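Local coordinates for macrophage migration inhibitory factor-like protein (PDB 6CUQ), which belongs to the macrophage migration inhibitory factor family, whose small alpha/beta subunits assemble as trimers, here three copies of one chain, at residues A12-S17 and D85-L90; K34-V39 and C47-V52. All coordinates share one frame; numbering follows the deposited sequence.

Interaction 1 (A12-S17 and D85-L90)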
# COMPACT_ATOMS: atom_id res chain seq x y z
N ALA B 12 3.00 9.84 1.85
CA ALA B 12 4.02 8.79 1.81
C ALA B 12 3.57 7.65 2.71
O ALA B 12 3.37 7.85 3.91
CB ALA B 12 5.39 9.31 2.25
N LEU B 13 3.39 6.48 2.10
CA LEU B 13 3.14 5.24 2.82
C LEU B 13 4.47 4.49 2.86
O LEU B 13 4.95 4.01 1.82
CB LEU B 13 2.05 4.40 2.16
CG LEU B 13 1.20 3.49 3.05
CD1 LEU B 13 0.10 2.81 2.26
CD2 LEU B 13 2.05 2.46 3.77
N ILE B 14 5.07 4.41 4.04
CA ILE B 14 6.37 3.80 4.25
C ILE B 14 6.14 2.43 4.88
O ILE B 14 5.62 2.33 6.00
CB ILE B 14 7.28 4.67 5.13
CG1 ILE B 14 7.41 6.06 4.51
CG2 ILE B 14 8.65 4.00 5.29
CD1 ILE B 14 8.14 7.07 5.38
N THR B 15 6.49 1.39 4.14
CA THR B 15 6.43 0.02 4.61
C THR B 15 7.88 -0.40 4.83
O THR B 15 8.65 -0.50 3.87
CB THR B 15 5.72 -0.86 3.58
OG1 THR B 15 4.44 -0.30 3.27
CG2 THR B 15 5.59 -2.31 4.07
N LEU B 16 8.26 -0.61 6.08
CA LEU B 16 9.65 -0.95 6.36
C LEU B 16 9.74 -2.11 7.33
O LEU B 16 8.82 -2.37 8.12
CB LEU B 16 10.42 0.26 6.89
CG LEU B 16 10.32 0.66 8.35
CD1 LEU B 16 11.18 1.89 8.59
CD2 LEU B 16 8.90 0.91 8.78
N SER B 17 10.85 -2.84 7.24
CA SER B 17 11.02 -4.07 8.00
C SER B 17 12.17 -4.01 9.00
O SER B 17 12.75 -5.04 9.35
CB SER B 17 11.23 -5.24 7.04
OG SER B 17 12.57 -5.25 6.59
N ASP B 85 16.73 10.65 -2.50
CA ASP B 85 17.91 10.88 -1.68
C ASP B 85 17.54 11.18 -0.22
O ASP B 85 18.16 10.64 0.70
CB ASP B 85 18.74 12.02 -2.28
CG ASP B 85 19.97 12.34 -1.45
OD1 ASP B 85 20.10 13.50 -0.99
OD2 ASP B 85 20.78 11.43 -1.24
N ARG B 86 16.51 12.01 0.00
CA ARG B 86 16.18 12.40 1.37
C ARG B 86 15.56 11.24 2.15
O ARG B 86 15.84 11.07 3.35
CB ARG B 86 15.27 13.63 1.36
CG ARG B 86 16.00 14.84 0.82
CD ARG B 86 15.48 16.14 1.35
NE ARG B 86 15.74 16.30 2.78
CZ ARG B 86 15.13 17.20 3.54
NH1 ARG B 86 14.22 18.00 3.00
NH2 ARG B 86 15.41 17.29 4.83
N TYR B 87 14.67 10.46 1.52
CA TYR B 87 14.08 9.31 2.21
C TYR B 87 15.12 8.24 2.51
O TYR B 87 15.06 7.58 3.56
CB TYR B 87 12.94 8.72 1.39
CG TYR B 87 11.63 9.43 1.60
CD1 TYR B 87 10.97 9.32 2.81
CD2 TYR B 87 11.05 10.19 0.59
CE1 TYR B 87 9.76 9.95 3.02
CE2 TYR B 87 9.85 10.83 0.79
CZ TYR B 87 9.21 10.71 2.01
OH TYR B 87 8.01 11.33 2.24
N CYS B 88 16.05 7.99 1.58
CA CYS B 88 17.08 6.99 1.83
C CYS B 88 18.01 7.44 2.95
O CYS B 88 18.42 6.63 3.79
CB CYS B 88 17.85 6.69 0.54
SG CYS B 88 16.90 5.71 -0.65
N LYS B 89 18.32 8.74 3.00
CA LYS B 89 19.13 9.25 4.10
C LYS B 89 18.38 9.16 5.42
O LYS B 89 18.97 8.86 6.46
CB LYS B 89 19.58 10.68 3.82
N LEU B 90 17.06 9.38 5.37
CA LEU B 90 16.25 9.30 6.58
C LEU B 90 16.18 7.87 7.14
O LEU B 90 16.41 7.65 8.33
CB LEU B 90 14.84 9.85 6.31
CG LEU B 90 13.92 9.61 7.50
CD1 LEU B 90 14.51 10.34 8.68
CD2 LEU B 90 12.45 10.01 7.25
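The backbones of segment 12-17, on strand 11-16, and segment 85-90, on helix 80-95, stay well apart, with 9.7 Å between the CA atoms of Ile14 and Tyr87, so side chains must bridge the gap. The helix keeps its regular turns here, as in the bond from Leu90 N to Arg86 O.

Three buried residues make the contact. Tyr87 does most of the reaching. Its CG lies anti to the carbonyl carbon (chi1 -84°), which carries the ring off the helix and down to the strand. Ala12 and Ile14, two residues apart, both direct their CB atoms at the helix and receive the far part of the ring. The phenol oxygen arrives first: Tyr87 OH lies 3.3 Å from Ala12 CB. The same methyl is 4.1 Å from Tyr87 CZ. Ile14 adds the end of its longer branch. With chi2 at 173° that branch is extended, and its CD1 comes to 4.1 Å from Tyr87 CE1. Both methyls approach the ring obliquely. The contact is small, burying 110 Å² in all, and consists of two methyls against the ring and its hydroxyl oxygen.

The hydroxyl at the end of the ring is a buried polar atom, and its hydrogen bond is to Ser32 OG on helix 22-40. This bond ties the outer end of the ring to helix 22-40 and probably helps to fix it.

Around the contact, Leu36 of helix 22-40 touches both Tyr87 and Ala12. Ile70 of strand 66-72 does the same, and Ile68 also meets the ring. Strand 11-16 runs inside the four-stranded sheet, parallel to 48-53 and antiparallel to 66-72. Tyr87 thus fills part of the core where helix 80-95 and helix 22-40 lie over this sheet.

Interaction 2 (K34-V39 and C47-V52); sequences KILSEV and CATQVV
Leu36 and Ser37 of helix 22-40 meet Cys47, Ala48 and Thr49 where strand 48-53 begins. The backbones come closest at Ser37 and Cys47, whose CA atoms are 6.3 Å apart.

Sulfur contacts fill this near end. Cys47 SG lies anti to its carbonyl carbon (chi1 -59°), and from there it rests against the helix backbone, 3.6 Å from both the N and the CB of Ser37. It also packs at 4.0 Å from Leu36 CB.

The other packing is a methyl set against polar oxygens. Leu36 is extended past its CB (chi2 174°). Its CD1 methyl therefore lands on the strand, 3.6 Å from Ala48 O and 3.8 Å from Thr49 OG1. Ala48 takes part through its carbonyl, since its CB faces away from the helix.

Hydrogen bonding stays within the strand or goes to neighbours. Thr49 OG1 donates to Ala48 O over 2.7 Å, arriving above the carbonyl plane at a C=O...O angle of 94°. The same hydroxyl is bonded to Ser32 OG of helix 22-40.

The edge of strand 48-53 away from strand 11-16 pairs antiparallel with a strand of the third subunit. Within the chain, the contact closes the beta-alpha-beta unit of strand 11-16, helix 22-40 and strand 48-53, a building block of the MIF fold.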
# COMPACT_ATOMS: atom_id res chain seq x y z
N LYS B 34 7.95 16.55 6.81
CA LYS B 34 8.81 17.70 6.53
C LYS B 34 9.46 17.58 5.16
O LYS B 34 9.50 18.56 4.40
CB LYS B 34 9.89 17.85 7.61
CG LYS B 34 9.44 18.59 8.87
CD LYS B 34 10.46 18.45 9.98
CE LYS B 34 11.67 19.32 9.74
NZ LYS B 34 12.77 18.90 10.63
N ILE B 35 9.97 16.39 4.82
CA ILE B 35 10.61 16.17 3.52
C ILE B 35 9.64 16.44 2.39
O ILE B 35 9.96 17.17 1.44
CB ILE B 35 11.14 14.72 3.43
CG1 ILE B 35 12.37 14.50 4.30
CG2 ILE B 35 11.44 14.37 1.98
CD1 ILE B 35 12.81 13.03 4.33
N LEU B 36 8.43 15.88 2.49
CA LEU B 36 7.41 16.09 1.47
C LEU B 36 7.14 17.57 1.28
O LEU B 36 7.12 18.08 0.16
CB LEU B 36 6.14 15.36 1.89
CG LEU B 36 6.20 13.83 1.80
CD1 LEU B 36 4.95 13.21 2.36
CD2 LEU B 36 6.38 13.40 0.35
N SER B 37 6.94 18.29 2.40
CA SER B 37 6.60 19.71 2.32
C SER B 37 7.74 20.52 1.74
O SER B 37 7.52 21.42 0.92
CB SER B 37 6.19 20.21 3.71
OG SER B 37 6.77 21.48 4.01
N GLU B 38 8.98 20.23 2.15
CA GLU B 38 10.11 21.03 1.69
C GLU B 38 10.41 20.78 0.22
O GLU B 38 10.77 21.70 -0.52
CB GLU B 38 11.33 20.76 2.57
CG GLU B 38 11.15 21.24 4.01
CD GLU B 38 12.17 20.66 4.98
OE1 GLU B 38 13.12 19.99 4.53
OE2 GLU B 38 12.00 20.87 6.20
N VAL B 39 10.29 19.53 -0.22
CA VAL B 39 10.68 19.19 -1.59
C VAL B 39 9.53 19.38 -2.58
O VAL B 39 9.70 20.00 -3.63
CB VAL B 39 11.22 17.74 -1.63
CG1 VAL B 39 11.51 17.31 -3.07
CG2 VAL B 39 12.47 17.61 -0.74
N CYS B 47 0.56 17.63 4.12
CA CYS B 47 1.42 16.46 3.96
C CYS B 47 1.11 15.42 5.02
O CYS B 47 0.91 15.76 6.19
CB CYS B 47 2.89 16.87 4.04
SG CYS B 47 3.39 18.09 2.80
N ALA B 48 1.08 14.16 4.61
CA ALA B 48 0.67 13.07 5.49
C ALA B 48 1.57 11.88 5.27
O ALA B 48 2.20 11.74 4.21
CB ALA B 48 -0.80 12.68 5.27
N THR B 49 1.66 11.02 6.29
CA THR B 49 2.53 9.85 6.23
C THR B 49 2.03 8.77 7.19
O THR B 49 1.64 9.06 8.33
CB THR B 49 3.99 10.23 6.53
OG1 THR B 49 4.49 11.02 5.45
CG2 THR B 49 4.88 9.00 6.69
N GLN B 50 2.04 7.53 6.70
CA GLN B 50 1.78 6.34 7.49
C GLN B 50 2.99 5.43 7.40
O GLN B 50 3.51 5.17 6.30
CB GLN B 50 0.53 5.60 6.97
CG GLN B 50 -0.72 6.45 6.95
CD GLN B 50 -1.12 6.95 8.34
OE1 GLN B 50 -0.83 6.30 9.35
NE2 GLN B 50 -1.80 8.10 8.41
N VAL B 51 3.46 4.95 8.55
CA VAL B 51 4.61 4.06 8.66
C VAL B 51 4.10 2.67 9.03
O VAL B 51 3.46 2.50 10.08
CB VAL B 51 5.63 4.57 9.68
CG1 VAL B 51 6.85 3.68 9.68
CG2 VAL B 51 6.00 6.01 9.37
N VAL B 52 4.40 1.67 8.19
CA VAL B 52 3.88 0.33 8.37
C VAL B 52 5.04 -0.63 8.59
O VAL B 52 5.98 -0.68 7.79
CB VAL B 52 3.03 -0.09 7.15
CG1 VAL B 52 2.61 -1.58 7.22
CG2 VAL B 52 1.82 0.86 7.01

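How the interactions relate
Both contacts seat a helix on the same sheet, through neighbouring parallel strands. Interaction 1 is wholly core, and interaction 2 is buried except for partly exposed Ser37. Interaction 1 lies on an inner strand and depends on one long aromatic side chain. Interaction 2 lies on the strand that is outermost within the chain, and there sulfur and aliphatic groups pack closer to the backbone. Neither has a hydrogen bond across its segments. They meet through Ile14 O and Val52 N, probably hydrogen-bonded at 2.6 Å, and through the Arg86-Glu38 salt bridge between the helices. Ser32 bonds to a hydroxyl from each contact. Along the chain, interaction 2 is nested within the loop that interaction 1 closes.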